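Local coordinates for protein angiotensin-converting enzyme (Anopheles gambiae, PDB 6S1Y) that is a zinc metallopeptidase of the angiotensin-converting enzyme family, which probably trims short peptides from their C-terminal end, at residues S329-Q343 and V355-Q369. Residues are numbered along the deposited sequence; the frame is centred on the assembly and turned at random.
With ZN (zinc ion), chain G; KSN ((2~{S})-2-[[(4~{S})-4-azanyl-5-oxidanyl-5-oxidanylidene-pentanoyl]amino]pentanedioic acid), chain H.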
ATOM      1  N   SER A 329       5.649  -0.474   8.555  1.00 44.47           N
ATOM      2  CA  SER A 329       4.679   0.572   8.856  1.00 45.32           C
ATOM      3  C   SER A 329       5.366   1.841   9.324  1.00 43.66           C
ATOM      4  O   SER A 329       6.530   1.838   9.711  1.00 44.77           O
ATOM      5  CB  SER A 329       3.675   0.107   9.918  1.00 45.81           C
ATOM      6  OG  SER A 329       4.344  -0.442  11.018  1.00 46.55           O
ATOM      7  N   ALA A 330       4.619   2.931   9.287  1.00 45.91           N
ATOM      8  CA  ALA A 330       5.112   4.244   9.663  1.00 44.18           C
ATOM      9  C   ALA A 330       4.099   4.914  10.579  1.00 46.97           C
ATOM     10  O   ALA A 330       2.916   5.021  10.229  1.00 46.90           O
ATOM     11  CB  ALA A 330       5.380   5.092   8.416  1.00 44.47           C
ATOM     12  N   TRP A 331       4.578   5.401  11.738  1.00 46.96           N
ATOM     13  CA  TRP A 331       3.725   5.758  12.864  1.00 46.27           C
ATOM     14  C   TRP A 331       3.858   7.222  13.249  1.00 45.87           C
ATOM     15  O   TRP A 331       4.959   7.753  13.355  1.00 46.36           O
ATOM     16  CB  TRP A 331       4.058   4.904  14.086  1.00 47.25           C
ATOM     17  CG  TRP A 331       3.689   3.468  13.924  1.00 46.64           C
ATOM     18  CD1 TRP A 331       4.268   2.562  13.083  1.00 45.92           C
ATOM     19  CD2 TRP A 331       2.662   2.768  14.631  1.00 46.75           C
ATOM     20  NE1 TRP A 331       3.658   1.336  13.225  1.00 46.80           N
ATOM     21  CE2 TRP A 331       2.661   1.441  14.158  1.00 46.90           C
ATOM     22  CE3 TRP A 331       1.734   3.137  15.608  1.00 47.42           C
ATOM     23  CZ2 TRP A 331       1.774   0.477  14.635  1.00 49.34           C
ATOM     24  CZ3 TRP A 331       0.843   2.177  16.079  1.00 51.04           C
ATOM     25  CH2 TRP A 331       0.872   0.864  15.597  1.00 51.41           C
ATOM     26  N   ASP A 332       2.712   7.853  13.484  1.00 48.82           N
ATOM     27  CA  ASP A 332       2.601   9.230  13.946  1.00 49.39           C
ATOM     28  C   ASP A 332       2.065   9.208  15.373  1.00 52.19           C
ATOM     29  O   ASP A 332       0.959   8.697  15.621  1.00 52.24           O
ATOM     30  CB  ASP A 332       1.660  10.023  13.036  1.00 50.51           C
ATOM     31  CG  ASP A 332       1.607  11.510  13.399  1.00 55.60           C
ATOM     32  OD1 ASP A 332       2.349  11.927  14.328  1.00 52.25           O
ATOM     33  OD2 ASP A 332       0.831  12.262  12.746  1.00 55.16           O
ATOM     34  N   PHE A 333       2.837   9.751  16.311  1.00 51.32           N
ATOM     35  CA  PHE A 333       2.435   9.725  17.717  1.00 54.11           C
ATOM     36  C   PHE A 333       1.817  11.036  18.168  1.00 54.61           C
ATOM     37  O   PHE A 333       1.616  11.234  19.367  1.00 54.97           O
ATOM     38  CB  PHE A 333       3.618   9.347  18.603  1.00 51.34           C
ATOM     39  CG  PHE A 333       4.047   7.917  18.431  1.00 51.73           C
ATOM     40  CD1 PHE A 333       4.984   7.568  17.473  1.00 50.80           C
ATOM     41  CD2 PHE A 333       3.474   6.923  19.193  1.00 51.90           C
ATOM     42  CE1 PHE A 333       5.361   6.260  17.303  1.00 50.95           C
ATOM     43  CE2 PHE A 333       3.833   5.611  19.024  1.00 52.63           C
ATOM     44  CZ  PHE A 333       4.779   5.273  18.074  1.00 52.47           C
ATOM     45  N   PHE A 334       1.496  11.926  17.229  1.00 54.37           N
ATOM     46  CA  PHE A 334       0.636  13.074  17.512  1.00 55.68           C
ATOM     47  C   PHE A 334       1.204  13.918  18.652  1.00 55.98           C
ATOM     48  O   PHE A 334       0.475  14.418  19.506  1.00 57.82           O
ATOM     49  CB  PHE A 334      -0.796  12.617  17.817  1.00 55.90           C
ATOM     50  CG  PHE A 334      -1.443  11.879  16.677  1.00 57.39           C
ATOM     51  CD1 PHE A 334      -2.115  12.566  15.683  1.00 58.84           C
ATOM     52  CD2 PHE A 334      -1.355  10.498  16.581  1.00 57.59           C
ATOM     53  CE1 PHE A 334      -2.698  11.891  14.621  1.00 57.98           C
ATOM     54  CE2 PHE A 334      -1.932   9.827  15.523  1.00 56.70           C
ATOM     55  CZ  PHE A 334      -2.606  10.527  14.546  1.00 56.99           C
ATOM     56  N   ALA A 335       2.524  14.048  18.673  1.00 55.88           N
ATOM     57  CA  ALA A 335       3.222  14.977  19.554  1.00 57.15           C
ATOM     58  C   ALA A 335       4.012  15.909  18.642  1.00 59.46           C
ATOM     59  O   ALA A 335       3.470  16.401  17.648  1.00 59.96           O
ATOM     60  CB  ALA A 335       4.119  14.240  20.540  1.00 55.05           C
ATOM     61  N   ILE A 336       5.288  16.136  18.932  1.00 60.08           N
ATOM     62  CA  ILE A 336       6.158  16.877  18.020  1.00 60.73           C
ATOM     63  C   ILE A 336       7.403  16.038  17.772  1.00 59.88           C
ATOM     64  O   ILE A 336       8.099  15.654  18.720  1.00 58.88           O
ATOM     65  CB  ILE A 336       6.541  18.264  18.559  1.00 61.67           C
ATOM     66  CG1 ILE A 336       5.315  19.174  18.666  1.00 60.53           C
ATOM     67  CG2 ILE A 336       7.544  18.916  17.635  1.00 63.55           C
ATOM     68  CD1 ILE A 336       4.606  19.418  17.317  1.00 64.49           C
ATOM     69  N   ASP A 337       7.667  15.735  16.503  1.00 59.03           N
ATOM     70  CA  ASP A 337       8.853  15.010  16.066  1.00 55.75           C
ATOM     71  C   ASP A 337       8.916  13.587  16.587  1.00 53.29           C
ATOM     72  O   ASP A 337       9.944  12.925  16.426  1.00 54.06           O
ATOM     73  CB  ASP A 337      10.134  15.763  16.458  1.00 59.54           C
ATOM     74  CG  ASP A 337      10.299  17.055  15.672  1.00 61.70           C
ATOM     75  OD1 ASP A 337       9.382  17.361  14.874  1.00 60.88           O
ATOM     76  OD2 ASP A 337      11.332  17.749  15.839  1.00 62.95           O
ATOM     77  N   ASP A 338       7.854  13.066  17.198  1.00 54.32           N
ATOM     78  CA  ASP A 338       7.864  11.652  17.575  1.00 52.71           C
ATOM     79  C   ASP A 338       7.196  10.894  16.431  1.00 52.53           C
ATOM     80  O   ASP A 338       5.958  10.802  16.349  1.00 49.80           O
ATOM     81  CB  ASP A 338       7.194  11.402  18.915  1.00 53.83           C
ATOM     82  CG  ASP A 338       7.343   9.948  19.371  1.00 55.30           C
ATOM     83  OD1 ASP A 338       7.998   9.148  18.654  1.00 52.36           O
ATOM     84  OD2 ASP A 338       6.785   9.605  20.446  1.00 56.86           O
ATOM     85  N   VAL A 339       8.034  10.375  15.539  1.00 50.69           N
ATOM     86  CA  VAL A 339       7.612   9.666  14.340  1.00 48.52           C
ATOM     87  C   VAL A 339       8.534   8.469  14.183  1.00 47.70           C
ATOM     88  O   VAL A 339       9.745   8.576  14.426  1.00 47.49           O
ATOM     89  CB  VAL A 339       7.649  10.583  13.094  1.00 48.74           C
ATOM     90  CG1 VAL A 339       6.590  11.686  13.213  1.00 49.14           C
ATOM     91  CG2 VAL A 339       9.031  11.188  12.896  1.00 48.78           C
ATOM     92  N   ARG A 340       7.966   7.323  13.795  1.00 46.39           N
ATOM     93  CA  ARG A 340       8.750   6.100  13.826  1.00 47.74           C
ATOM     94  C   ARG A 340       8.352   5.148  12.708  1.00 46.90           C
ATOM     95  O   ARG A 340       7.188   5.064  12.313  1.00 45.55           O
ATOM     96  CB  ARG A 340       8.603   5.361  15.165  1.00 48.39           C
ATOM     97  CG  ARG A 340       8.654   6.249  16.378  1.00 50.51           C
ATOM     98  CD  ARG A 340       8.563   5.447  17.666  1.00 52.39           C
ATOM     99  NE  ARG A 340       8.056   6.272  18.761  1.00 54.00           N
ATOM    100  CZ  ARG A 340       7.782   5.818  19.978  1.00 53.01           C
ATOM    101  NH1 ARG A 340       7.977   4.544  20.266  1.00 50.12           N
ATOM    102  NH2 ARG A 340       7.304   6.644  20.898  1.00 54.00           N
ATOM    103  N   ILE A 341       9.342   4.389  12.250  1.00 45.71           N
ATOM    104  CA  ILE A 341       9.142   3.310  11.301  1.00 45.22           C
ATOM    105  C   ILE A 341       9.481   2.006  11.993  1.00 44.56           C
ATOM    106  O   ILE A 341      10.467   1.920  12.738  1.00 45.35           O
ATOM    107  CB  ILE A 341       9.998   3.515  10.028  1.00 44.64           C
ATOM    108  CG1 ILE A 341       9.367   4.616   9.174  1.00 45.31           C
ATOM    109  CG2 ILE A 341      10.163   2.200   9.267  1.00 43.61           C
ATOM    110  CD1 ILE A 341      10.198   5.051   7.954  1.00 44.77           C
ATOM    111  N   LYS A 342       8.670   0.989  11.736  1.00 42.79           N
ATOM    112  CA  LYS A 342       8.944  -0.377  12.156  1.00 42.82           C
ATOM    113  C   LYS A 342       9.017  -1.196  10.873  1.00 44.71           C
ATOM    114  O   LYS A 342       8.001  -1.393  10.192  1.00 44.07           O
ATOM    115  CB  LYS A 342       7.864  -0.888  13.109  1.00 42.81           C
ATOM    116  CG  LYS A 342       8.049  -2.327  13.546  1.00 44.36           C
ATOM    117  CD  LYS A 342       7.213  -2.641  14.800  1.00 47.17           C
ATOM    118  CE  LYS A 342       5.730  -2.312  14.616  1.00 47.04           C
ATOM    119  NZ  LYS A 342       5.027  -3.293  13.752  1.00 47.83           N
ATOM    120  N   GLN A 343      10.216  -1.641  10.525  1.00 43.62           N
ATOM    121  CA  GLN A 343      10.447  -2.346   9.278  1.00 44.99           C
ATOM    122  C   GLN A 343      11.501  -3.412   9.499  1.00 45.80           C
ATOM    123  O   GLN A 343      12.571  -3.132  10.056  1.00 44.70           O
ATOM    124  CB  GLN A 343      10.892  -1.386   8.167  1.00 43.95           C
ATOM    125  CG  GLN A 343      11.009  -2.057   6.798  1.00 43.81           C
ATOM    126  CD  GLN A 343      11.219  -1.066   5.665  1.00 43.76           C
ATOM    127  OE1 GLN A 343      10.907   0.117   5.781  1.00 42.17           O
ATOM    128  NE2 GLN A 343      11.753  -1.559   4.548  1.00 46.72           N
ATOM    129  N   VAL A 355      11.601   1.350   1.874  1.00 42.59           N
ATOM    130  CA  VAL A 355      12.162   2.392   2.735  1.00 43.59           C
ATOM    131  C   VAL A 355      11.597   3.748   2.350  1.00 40.89           C
ATOM    132  O   VAL A 355      11.050   4.477   3.187  1.00 42.10           O
ATOM    133  CB  VAL A 355      13.700   2.366   2.667  1.00 44.39           C
ATOM    134  CG1 VAL A 355      14.316   3.610   3.295  1.00 44.85           C
ATOM    135  CG2 VAL A 355      14.229   1.111   3.381  1.00 41.48           C
ATOM    136  N   HIS A 356      11.674   4.082   1.064  1.00 42.58           N
ATOM    137  CA  HIS A 356      11.155   5.360   0.592  1.00 44.17           C
ATOM    138  C   HIS A 356       9.648   5.477   0.797  1.00 43.64           C
ATOM    139  O   HIS A 356       9.160   6.536   1.203  1.00 44.64           O
ATOM    140  CB  HIS A 356      11.495   5.548  -0.882  1.00 45.34           C
ATOM    141  CG  HIS A 356      12.936   5.846  -1.124  1.00 45.75           C
ATOM    142  ND1 HIS A 356      13.894   4.863  -1.173  1.00 47.72           N
ATOM    143  CD2 HIS A 356      13.588   7.019  -1.306  1.00 47.43           C
ATOM    144  CE1 HIS A 356      15.076   5.415  -1.382  1.00 51.49           C
ATOM    145  NE2 HIS A 356      14.915   6.722  -1.469  1.00 50.18           N
ATOM    146  N   HIS A 357       8.889   4.421   0.492  1.00 43.69           N
ATOM    147  CA  HIS A 357       7.443   4.468   0.727  1.00 44.66           C
ATOM    148  C   HIS A 357       7.155   4.891   2.162  1.00 43.76           C
ATOM    149  O   HIS A 357       6.352   5.800   2.418  1.00 43.51           O
ATOM    150  CB  HIS A 357       6.799   3.102   0.434  1.00 42.99           C
ATOM    151  CG  HIS A 357       5.341   3.027   0.787  1.00 44.56           C
ATOM    152  ND1 HIS A 357       4.339   3.366  -0.097  1.00 45.56           N
ATOM    153  CD2 HIS A 357       4.719   2.669   1.939  1.00 44.40           C
ATOM    154  CE1 HIS A 357       3.164   3.221   0.493  1.00 44.74           C
ATOM    155  NE2 HIS A 357       3.367   2.794   1.727  1.00 44.41           N
ATOM    156  N   GLU A 358       7.808   4.221   3.118  1.00 43.03           N
ATOM    157  CA  GLU A 358       7.568   4.504   4.532  1.00 44.26           C
ATOM    158  C   GLU A 358       8.068   5.897   4.924  1.00 43.83           C
ATOM    159  O   GLU A 358       7.387   6.619   5.663  1.00 44.27           O
ATOM    160  CB  GLU A 358       8.233   3.421   5.381  1.00 43.98           C
ATOM    161  CG  GLU A 358       7.738   2.001   5.116  1.00 43.20           C
ATOM    162  CD  GLU A 358       6.241   1.839   5.333  1.00 44.95           C
ATOM    163  OE1 GLU A 358       5.660   2.622   6.112  1.00 45.17           O
ATOM    164  OE2 GLU A 358       5.632   0.929   4.714  1.00 46.00           O
ATOM    165  N   LEU A 359       9.237   6.308   4.423  1.00 43.73           N
ATOM    166  CA  LEU A 359       9.747   7.632   4.768  1.00 44.90           C
ATOM    167  C   LEU A 359       8.865   8.720   4.196  1.00 46.43           C
ATOM    168  O   LEU A 359       8.892   9.844   4.701  1.00 45.80           O
ATOM    169  CB  LEU A 359      11.178   7.847   4.259  1.00 46.81           C
ATOM    170  CG  LEU A 359      12.300   7.159   5.029  1.00 45.74           C
ATOM    171  CD1 LEU A 359      13.638   7.234   4.278  1.00 47.09           C
ATOM    172  CD2 LEU A 359      12.448   7.764   6.429  1.00 47.05           C
ATOM    173  N   GLY A 360       8.099   8.407   3.146  1.00 45.40           N
ATOM    174  CA  GLY A 360       7.129   9.363   2.645  1.00 44.76           C
ATOM    175  C   GLY A 360       5.990   9.580   3.618  1.00 45.18           C
ATOM    176  O   GLY A 360       5.497  10.701   3.763  1.00 43.68           O
ATOM    177  N   HIS A 361       5.539   8.501   4.272  1.00 45.24           N
ATOM    178  CA  HIS A 361       4.582   8.630   5.371  1.00 45.52           C
ATOM    179  C   HIS A 361       5.158   9.530   6.472  1.00 45.87           C
ATOM    180  O   HIS A 361       4.507  10.475   6.928  1.00 44.84           O
ATOM    181  CB  HIS A 361       4.238   7.243   5.957  1.00 44.53           C
ATOM    182  CG  HIS A 361       3.316   6.397   5.120  1.00 44.93           C
ATOM    183  ND1 HIS A 361       2.116   6.859   4.624  1.00 46.07           N
ATOM    184  CD2 HIS A 361       3.388   5.090   4.765  1.00 44.28           C
ATOM    185  CE1 HIS A 361       1.505   5.883   3.976  1.00 45.46           C
ATOM    186  NE2 HIS A 361       2.258   4.801   4.041  1.00 46.62           N
ATOM    187  N   ILE A 362       6.393   9.245   6.906  1.00 45.15           N
ATOM    188  CA  ILE A 362       7.020  10.035   7.964  1.00 47.04           C
ATOM    189  C   ILE A 362       7.063  11.510   7.572  1.00 48.88           C
ATOM    190  O   ILE A 362       6.640  12.384   8.333  1.00 48.41           O
ATOM    191  CB  ILE A 362       8.432   9.511   8.276  1.00 46.35           C
ATOM    192  CG1 ILE A 362       8.385   8.094   8.839  1.00 43.72           C
ATOM    193  CG2 ILE A 362       9.123  10.450   9.269  1.00 47.42           C
ATOM    194  CD1 ILE A 362       7.681   7.968  10.161  1.00 46.03           C
ATOM    195  N   GLN A 363       7.565  11.805   6.365  1.00 49.08           N
ATOM    196  CA  GLN A 363       7.655  13.187   5.913  1.00 47.73           C
ATOM    197  C   GLN A 363       6.290  13.857   5.939  1.00 49.68           C
ATOM    198  O   GLN A 363       6.171  15.034   6.290  1.00 51.87           O
ATOM    199  CB  GLN A 363       8.244  13.238   4.509  1.00 48.01           C
ATOM    200  CG  GLN A 363       8.422  14.649   3.969  1.00 52.49           C
ATOM    201  CD  GLN A 363       9.466  15.451   4.744  1.00 52.77           C
ATOM    202  OE1 GLN A 363       9.315  16.663   4.926  1.00 53.40           O
ATOM    203  NE2 GLN A 363      10.530  14.775   5.194  1.00 49.68           N
ATOM    204  N   TYR A 364       5.245  13.139   5.552  1.00 48.40           N
ATOM    205  CA  TYR A 364       3.917  13.729   5.586  1.00 49.26           C
ATOM    206  C   TYR A 364       3.557  14.085   7.026  1.00 49.89           C
ATOM    207  O   TYR A 364       3.112  15.203   7.312  1.00 47.69           O
ATOM    208  CB  TYR A 364       2.917  12.755   4.968  1.00 47.98           C
ATOM    209  CG  TYR A 364       1.694  13.333   4.258  1.00 49.83           C
ATOM    210  CD1 TYR A 364       1.260  14.634   4.462  1.00 48.61           C
ATOM    211  CD2 TYR A 364       0.963  12.530   3.373  1.00 50.16           C
ATOM    212  CE1 TYR A 364       0.114  15.129   3.804  1.00 49.50           C
ATOM    213  CE2 TYR A 364      -0.157  13.005   2.707  1.00 50.06           C
ATOM    214  CZ  TYR A 364      -0.590  14.301   2.922  1.00 51.94           C
ATOM    215  OH  TYR A 364      -1.719  14.723   2.236  1.00 49.15           O
ATOM    216  N   TYR A 365       3.781  13.142   7.955  1.00 49.50           N
ATOM    217  CA  TYR A 365       3.586  13.418   9.374  1.00 48.94           C
ATOM    218  C   TYR A 365       4.291  14.718   9.768  1.00 49.89           C
ATOM    219  O   TYR A 365       3.681  15.615  10.366  1.00 48.50           O
ATOM    220  CB  TYR A 365       4.113  12.250  10.222  1.00 50.29           C
ATOM    221  CG  TYR A 365       3.440  10.880  10.031  1.00 48.78           C
ATOM    222  CD1 TYR A 365       2.142  10.759   9.539  1.00 47.46           C
ATOM    223  CD2 TYR A 365       4.130   9.709  10.346  1.00 46.50           C
ATOM    224  CE1 TYR A 365       1.552   9.520   9.371  1.00 47.56           C
ATOM    225  CE2 TYR A 365       3.542   8.460  10.192  1.00 47.33           C
ATOM    226  CZ  TYR A 365       2.259   8.371   9.703  1.00 47.92           C
ATOM    227  OH  TYR A 365       1.698   7.121   9.546  1.00 49.75           O
ATOM    228  N   LEU A 366       5.580  14.844   9.419  1.00 48.61           N
ATOM    229  CA  LEU A 366       6.349  16.012   9.835  1.00 50.44           C
ATOM    230  C   LEU A 366       5.800  17.288   9.220  1.00 52.61           C
ATOM    231  O   LEU A 366       5.806  18.338   9.872  1.00 54.29           O
ATOM    232  CB  LEU A 366       7.824  15.838   9.481  1.00 48.29           C
ATOM    233  CG  LEU A 366       8.499  14.707  10.260  1.00 48.76           C
ATOM    234  CD1 LEU A 366       9.851  14.371   9.659  1.00 49.57           C
ATOM    235  CD2 LEU A 366       8.668  15.060  11.763  1.00 51.62           C
ATOM    236  N   GLN A 367       5.270  17.215   7.995  1.00 52.87           N
ATOM    237  CA  GLN A 367       4.819  18.426   7.313  1.00 54.03           C
ATOM    238  C   GLN A 367       3.504  18.962   7.869  1.00 53.91           C
ATOM    239  O   GLN A 367       3.238  20.162   7.750  1.00 55.96           O
ATOM    240  CB  GLN A 367       4.665  18.171   5.811  1.00 53.49           C
ATOM    241  CG  GLN A 367       5.983  17.990   5.083  1.00 55.39           C
ATOM    242  CD  GLN A 367       6.791  19.281   5.030  1.00 57.13           C
ATOM    243  OE1 GLN A 367       6.239  20.355   4.809  1.00 58.70           O
ATOM    244  NE2 GLN A 367       8.098  19.173   5.225  1.00 55.50           N
ATOM    245  N   TYR A 368       2.652  18.119   8.445  1.00 53.29           N
ATOM    246  CA  TYR A 368       1.373  18.613   8.940  1.00 54.15           C
ATOM    247  C   TYR A 368       1.228  18.514  10.460  1.00 52.45           C
ATOM    248  O   TYR A 368       0.135  18.745  10.982  1.00 52.72           O
ATOM    249  CB  TYR A 368       0.203  17.907   8.226  1.00 53.28           C
ATOM    250  CG  TYR A 368       0.024  16.398   8.390  1.00 53.56           C
ATOM    251  CD1 TYR A 368       0.011  15.791   9.645  1.00 53.37           C
ATOM    252  CD2 TYR A 368      -0.214  15.585   7.276  1.00 52.62           C
ATOM    253  CE1 TYR A 368      -0.187  14.408   9.781  1.00 53.85           C
ATOM    254  CE2 TYR A 368      -0.408  14.211   7.402  1.00 51.05           C
ATOM    255  CZ  TYR A 368      -0.407  13.628   8.653  1.00 53.27           C
ATOM    256  OH  TYR A 368      -0.613  12.269   8.770  1.00 51.41           O
ATOM    257  N   GLN A 369       2.310  18.225  11.183  1.00 53.63           N
ATOM    258  CA  GLN A 369       2.209  18.051  12.628  1.00 55.74           C
ATOM    259  C   GLN A 369       1.859  19.339  13.367  1.00 58.54           C
ATOM    260  O   GLN A 369       1.458  19.266  14.534  1.00 60.27           O
ATOM    261  CB  GLN A 369       3.506  17.477  13.185  1.00 54.01           C
ATOM    262  CG  GLN A 369       4.726  18.353  13.049  1.00 55.31           C
ATOM    263  CD  GLN A 369       5.930  17.732  13.733  1.00 56.69           C
ATOM    264  OE1 GLN A 369       5.801  16.733  14.441  1.00 58.65           O
ATOM    265  NE2 GLN A 369       7.100  18.310  13.524  1.00 57.30           N
TER
HETATM  266 ZN    ZN G 709       1.876   3.119   3.022  1.00 45.32          ZN
HETATM  267  C10 KSN H 710      -0.509   0.017   8.245  0.62 54.97           C
HETATM  268  C13 KSN H 710       1.936   1.023   4.421  0.62 46.66           C
HETATM  269  C17 KSN H 710       1.712  -3.991   0.226  0.62 46.93           C
HETATM  270  C02 KSN H 710       2.204  -2.572  -0.083  0.62 47.60           C
HETATM  271  C03 KSN H 710       2.135  -1.572   1.081  0.62 46.92           C
HETATM  272  C04 KSN H 710       2.072  -2.149   2.485  0.62 46.80           C
HETATM  273  C05 KSN H 710       3.238  -1.741   3.424  0.62 48.20           C
HETATM  274  C07 KSN H 710       1.733  -0.387   5.029  0.62 48.54           C
HETATM  275  C08 KSN H 710       1.400  -0.370   6.515  0.62 49.29           C
HETATM  276  C09 KSN H 710       0.020   0.245   6.815  0.62 50.71           C
HETATM  277  N01 KSN H 710       1.442  -2.001  -1.200  0.62 47.77           N
HETATM  278  N06 KSN H 710       3.033  -0.956   4.649  0.62 47.43           N
HETATM  279  O11 KSN H 710      -0.016  -0.914   8.954  0.62 55.14           O
HETATM  280  O12 KSN H 710      -1.447   0.741   8.727  0.62 56.73           O
HETATM  281  O14 KSN H 710       3.080   1.549   4.505  0.62 46.20           O
HETATM  282  O15 KSN H 710       1.024   1.626   3.823  0.62 46.88           O
HETATM  283  O16 KSN H 710       4.340  -2.135   3.184  0.62 47.41           O
HETATM  284  O18 KSN H 710       2.541  -4.807   0.711  0.62 47.97           O
HETATM  285  O19 KSN H 710       0.537  -4.399   0.019  0.62 44.86           O
HETATM  286  O   HOH W   1       2.609   2.828   7.317  1.00 47.43           O
HETATM  287  O   HOH W   2       1.736  14.689  12.512  1.00 51.67           O
HETATM  288  O   HOH W   3      -1.321  11.464  11.120  1.00 51.80           O
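Ala330 CB lies against Glu358 OE1 where an antiparallel hairpin, strands 329-332 and 339-342, runs along the HExxH zinc helix of this gluzincin-type peptidase. Strand 329-332 runs 10° from the helix direction, and its axis comes within 7.7 Å.

Direct hydrogen bonds join the two segments at two places. At the hairpin turn, away from the zinc, Gln369 presents its amide to Asp337: OE1 accepts from Asp337 N at 3.0 Å, and NE2 donates to Asp337 OD1 at 2.8 Å. Both bonds are almost straight, and carboxylate and amide lie nearly coplanar. Nearer the zinc, Tyr365 OH donates to Ala330 O from above the carbonyl plane.

One face of the same ring is covered by Asp332, whose CB stands 3.4 Å from the Tyr365 ring centroid and 4° off its normal, a CH-pi contact; His361 O sits over the opposite face. With its CG anti to the backbone N (chi1 -175°), Asp332 lays its carboxylate alongside the CG/CD1 side of the ring, where one water links OD2 to Tyr365 O and another links OD2 to Tyr368 OH.

Apolar side chains fill the middle. Ile362 CG2 meets Val339 CG2 at 3.7 Å, while its CG1 branch lies against Ile341 CG1; Ile341 CD1 continues over Glu358 CB.

At the metal, His357 and His361 bind zinc through NE2, joined by Glu385 and the ligand carboxylate. His384 bonds to Tyr368 OH and to His361 ND1, the latter a second-shell bond that, with the metal at NE2, would limit the imidazole's rotation. Glu358, bent at chi2, turns its carboxylate toward the ligand, with OE2 2.6 Å from KSN O14. One water accepts from Ala330 N at 2.8 Å and donates to both Glu358 OE1 and KSN O14.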